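Side-chain contact in myosin-I heavy chain (Dictyostelium discoideum, PDB 5EJR), which moves along actin as an ATP-hydrolysing motor and takes part in adhesion and the early steps of phagocytosis: residues A279-S284 against G288-Q293. Sequence-based numbering, arbitrary orientation.
Sequences ARWEQS and GEFYFQ. With EDO (1,2-ethanediol), chain C.
An aromatic cluster, with Trp-281 between Phe-290 and Phe-292, packs the C-terminal end of helix 274-283 against strand 290-296, which is hydrogen-bonded to 211-215 and 253-259, in the ubiquitin-like lobe of the tail's second MyTH4-FERM unit. The strand runs back roughly antiparallel to the helix (146° between the short axes). A flat indole suits Trp-281 because it can pack on both sides, Phe-290 on one and Phe-292 on the other. CB of Phe-290 sits over the six-membered ring of Trp-281 in a CH-pi contact, 3.5 Å from its centroid. With CG anti to its carbonyl carbon (chi1 -82°), Phe-290 lays its ring over the five-membered ring in a face-to-face stack, centroids 4.6 Å apart and planes tilted by 19°. Ser-284 OG lies at the edge of the Phe-290 ring and accepts a hydrogen bond from Glu-286 N.

Phe-292 presents a face to Trp-281 CH2, 3.4 Å above its centre; the planes meet obliquely. It is buried among Ile-255, Leu-278 and the indole, where a nonpolar ring needs no polar partner. Phe-292 N donates to EDO O1 (3.1 Å), while EDO C1 lies at the indole edge; this diol, probably from the crystallisation liquor, also bonds Lys-213 O. An alanine in place of Trp-281 would probably deprive both phenylalanines of their shared partner. Cohesion here thus rests on dispersion and ring contacts rather than directional polar bonds.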
ATOM      1  N   ALA A 279       2.383   6.163  -0.133  1.00 28.06           N
ATOM      2  CA  ALA A 279       1.872   7.513   0.121  1.00 28.24           C
ATOM      3  C   ALA A 279       1.067   7.502   1.433  1.00 34.07           C
ATOM      4  O   ALA A 279       1.341   8.315   2.323  1.00 35.32           O
ATOM      5  CB  ALA A 279       1.009   7.970  -1.039  1.00 28.63           C
ATOM      6  N   ARG A 280       0.178   6.494   1.606  1.00 30.18           N
ATOM      7  CA  ARG A 280      -0.605   6.284   2.833  1.00 29.25           C
ATOM      8  C   ARG A 280       0.259   6.157   4.076  1.00 33.51           C
ATOM      9  O   ARG A 280      -0.135   6.658   5.124  1.00 34.52           O
ATOM     10  CB  ARG A 280      -1.542   5.086   2.684  1.00 29.25           C
ATOM     11  CG  ARG A 280      -2.830   5.465   1.960  1.00 36.12           C
ATOM     12  CD  ARG A 280      -3.555   4.272   1.371  1.00 40.20           C
ATOM     13  NE  ARG A 280      -4.576   4.711   0.418  1.00 48.62           N
ATOM     14  CZ  ARG A 280      -5.069   3.967  -0.569  1.00 61.87           C
ATOM     15  NH1 ARG A 280      -4.633   2.724  -0.758  1.00 48.20           N
ATOM     16  NH2 ARG A 280      -5.997   4.458  -1.377  1.00 46.52           N
ATOM     17  N   TRP A 281       1.454   5.547   3.960  1.00 30.53           N
ATOM     18  CA  TRP A 281       2.386   5.400   5.074  1.00 30.28           C
ATOM     19  C   TRP A 281       2.955   6.756   5.484  1.00 38.37           C
ATOM     20  O   TRP A 281       3.208   6.977   6.669  1.00 38.11           O
ATOM     21  CB  TRP A 281       3.528   4.463   4.705  1.00 28.29           C
ATOM     22  CG  TRP A 281       3.201   2.993   4.651  1.00 28.23           C
ATOM     23  CD1 TRP A 281       2.002   2.393   4.915  1.00 30.55           C
ATOM     24  CD2 TRP A 281       4.110   1.944   4.306  1.00 27.65           C
ATOM     25  NE1 TRP A 281       2.120   1.027   4.782  1.00 29.89           N
ATOM     26  CE2 TRP A 281       3.399   0.726   4.394  1.00 30.69           C
ATOM     27  CE3 TRP A 281       5.475   1.909   3.978  1.00 28.33           C
ATOM     28  CZ2 TRP A 281       4.006  -0.510   4.161  1.00 29.25           C
ATOM     29  CZ3 TRP A 281       6.071   0.682   3.737  1.00 29.22           C
ATOM     30  CH2 TRP A 281       5.336  -0.508   3.823  1.00 29.03           C
ATOM     31  N   GLU A 282       3.160   7.664   4.497  1.00 36.85           N
ATOM     32  CA  GLU A 282       3.654   9.019   4.741  1.00 37.85           C
ATOM     33  C   GLU A 282       2.606   9.838   5.485  1.00 44.00           C
ATOM     34  O   GLU A 282       2.958  10.670   6.316  1.00 45.24           O
ATOM     35  CB  GLU A 282       3.973   9.722   3.417  1.00 39.49           C
ATOM     36  CG  GLU A 282       5.207   9.203   2.716  1.00 47.75           C
ATOM     37  CD  GLU A 282       5.841  10.245   1.825  1.00 64.52           C
ATOM     38  OE1 GLU A 282       5.097  10.966   1.122  1.00 46.75           O
ATOM     39  OE2 GLU A 282       7.086  10.363   1.857  1.00 64.33           O
ATOM     40  N   GLN A 283       1.322   9.598   5.167  1.00 42.02           N
ATOM     41  CA  GLN A 283       0.142  10.259   5.730  1.00 42.90           C
ATOM     42  C   GLN A 283      -0.201   9.761   7.140  1.00 48.95           C
ATOM     43  O   GLN A 283      -0.948  10.433   7.852  1.00 48.54           O
ATOM     44  CB  GLN A 283      -1.067  10.060   4.800  1.00 44.07           C
ATOM     45  CG  GLN A 283      -0.886  10.607   3.390  1.00 61.51           C
ATOM     46  CD  GLN A 283      -1.890  11.674   3.056  1.00 88.85           C
ATOM     47  OE1 GLN A 283      -3.066  11.386   2.809  1.00 88.82           O
ATOM     48  NE2 GLN A 283      -1.457  12.931   3.067  1.00 80.97           N
ATOM     49  N   SER A 284       0.327   8.585   7.534  1.00 47.40           N
ATOM     50  CA  SER A 284       0.092   7.972   8.843  1.00 48.27           C
ATOM     51  C   SER A 284       0.713   8.781   9.973  1.00 55.22           C
ATOM     52  O   SER A 284       1.871   9.201   9.880  1.00 55.46           O
ATOM     53  CB  SER A 284       0.635   6.545   8.873  1.00 51.45           C
ATOM     54  OG  SER A 284       0.532   5.961  10.162  1.00 60.01           O
ATOM     55  N   GLY A 288       7.176   5.661  14.269  1.00 54.34           N
ATOM     56  CA  GLY A 288       8.062   4.672  13.668  1.00 53.48           C
ATOM     57  C   GLY A 288       7.902   4.420  12.185  1.00 55.74           C
ATOM     58  O   GLY A 288       7.083   5.056  11.516  1.00 55.74           O
ATOM     59  N   GLU A 289       8.708   3.472  11.672  1.00 49.93           N
ATOM     60  CA  GLU A 289       8.774   3.118  10.256  1.00 48.53           C
ATOM     61  C   GLU A 289       8.022   1.820   9.883  1.00 46.07           C
ATOM     62  O   GLU A 289       8.149   0.807  10.576  1.00 44.62           O
ATOM     63  CB  GLU A 289      10.252   3.012   9.828  1.00 50.65           C
ATOM     64  CG  GLU A 289      10.499   3.386   8.377  1.00 66.52           C
ATOM     65  CD  GLU A 289      11.708   2.750   7.713  1.00 95.09           C
ATOM     66  OE1 GLU A 289      11.795   1.500   7.696  1.00 96.49           O
ATOM     67  OE2 GLU A 289      12.532   3.504   7.147  1.00 88.30           O
ATOM     68  N   PHE A 290       7.290   1.854   8.755  1.00 37.88           N
ATOM     69  CA  PHE A 290       6.610   0.679   8.206  1.00 35.70           C
ATOM     70  C   PHE A 290       7.503  -0.000   7.180  1.00 35.97           C
ATOM     71  O   PHE A 290       8.254   0.660   6.457  1.00 34.91           O
ATOM     72  CB  PHE A 290       5.286   1.042   7.501  1.00 37.39           C
ATOM     73  CG  PHE A 290       4.072   1.230   8.376  1.00 39.55           C
ATOM     74  CD1 PHE A 290       3.254   0.151   8.700  1.00 42.05           C
ATOM     75  CD2 PHE A 290       3.706   2.496   8.827  1.00 43.09           C
ATOM     76  CE1 PHE A 290       2.124   0.325   9.508  1.00 42.80           C
ATOM     77  CE2 PHE A 290       2.572   2.671   9.629  1.00 45.69           C
ATOM     78  CZ  PHE A 290       1.792   1.583   9.968  1.00 42.98           C
ATOM     79  N   TYR A 291       7.358  -1.322   7.067  1.00 31.23           N
ATOM     80  CA  TYR A 291       8.019  -2.110   6.045  1.00 30.00           C
ATOM     81  C   TYR A 291       7.098  -3.222   5.575  1.00 28.80           C
ATOM     82  O   TYR A 291       6.198  -3.618   6.311  1.00 27.69           O
ATOM     83  CB  TYR A 291       9.405  -2.625   6.488  1.00 31.14           C
ATOM     84  CG  TYR A 291       9.382  -3.648   7.599  1.00 32.21           C
ATOM     85  CD1 TYR A 291       9.285  -5.008   7.317  1.00 32.59           C
ATOM     86  CD2 TYR A 291       9.527  -3.266   8.928  1.00 33.19           C
ATOM     87  CE1 TYR A 291       9.304  -5.961   8.332  1.00 33.86           C
ATOM     88  CE2 TYR A 291       9.553  -4.211   9.954  1.00 33.63           C
ATOM     89  CZ  TYR A 291       9.446  -5.559   9.651  1.00 41.76           C
ATOM     90  OH  TYR A 291       9.476  -6.501  10.653  1.00 42.18           O
ATOM     91  N   PHE A 292       7.306  -3.687   4.343  1.00 22.44           N
ATOM     92  CA  PHE A 292       6.554  -4.790   3.748  1.00 21.11           C
ATOM     93  C   PHE A 292       7.213  -6.114   4.098  1.00 23.86           C
ATOM     94  O   PHE A 292       8.437  -6.249   3.982  1.00 22.05           O
ATOM     95  CB  PHE A 292       6.526  -4.660   2.228  1.00 22.21           C
ATOM     96  CG  PHE A 292       5.726  -3.512   1.680  1.00 23.45           C
ATOM     97  CD1 PHE A 292       4.347  -3.458   1.850  1.00 23.56           C
ATOM     98  CD2 PHE A 292       6.336  -2.522   0.920  1.00 25.94           C
ATOM     99  CE1 PHE A 292       3.602  -2.420   1.305  1.00 25.88           C
ATOM    100  CE2 PHE A 292       5.589  -1.465   0.395  1.00 28.60           C
ATOM    101  CZ  PHE A 292       4.225  -1.431   0.574  1.00 26.06           C
ATOM    102  N   GLN A 293       6.399  -7.098   4.512  1.00 20.42           N
ATOM    103  CA  GLN A 293       6.881  -8.432   4.841  1.00 19.47           C
ATOM    104  C   GLN A 293       6.013  -9.509   4.144  1.00 20.83           C
ATOM    105  O   GLN A 293       4.789  -9.458   4.219  1.00 19.99           O
ATOM    106  CB  GLN A 293       6.929  -8.613   6.361  1.00 20.69           C
ATOM    107  CG  GLN A 293       7.162 -10.042   6.867  1.00 30.10           C
ATOM    108  CD  GLN A 293       6.859 -10.159   8.350  1.00 37.56           C
ATOM    109  OE1 GLN A 293       5.707 -10.177   8.768  1.00 34.48           O
ATOM    110  NE2 GLN A 293       7.874 -10.312   9.181  1.00 30.59           N
TER
HETATM  111  C1  EDO C2402       9.260  -1.531   2.597  1.00 40.17           C
HETATM  112  O1  EDO C2402       9.967  -2.675   3.090  1.00 36.18           O
HETATM  113  C2  EDO C2402      10.201  -0.459   1.992  1.00 44.84           C
HETATM  114  O2  EDO C2402       9.571   0.085   0.827  1.00 47.93           O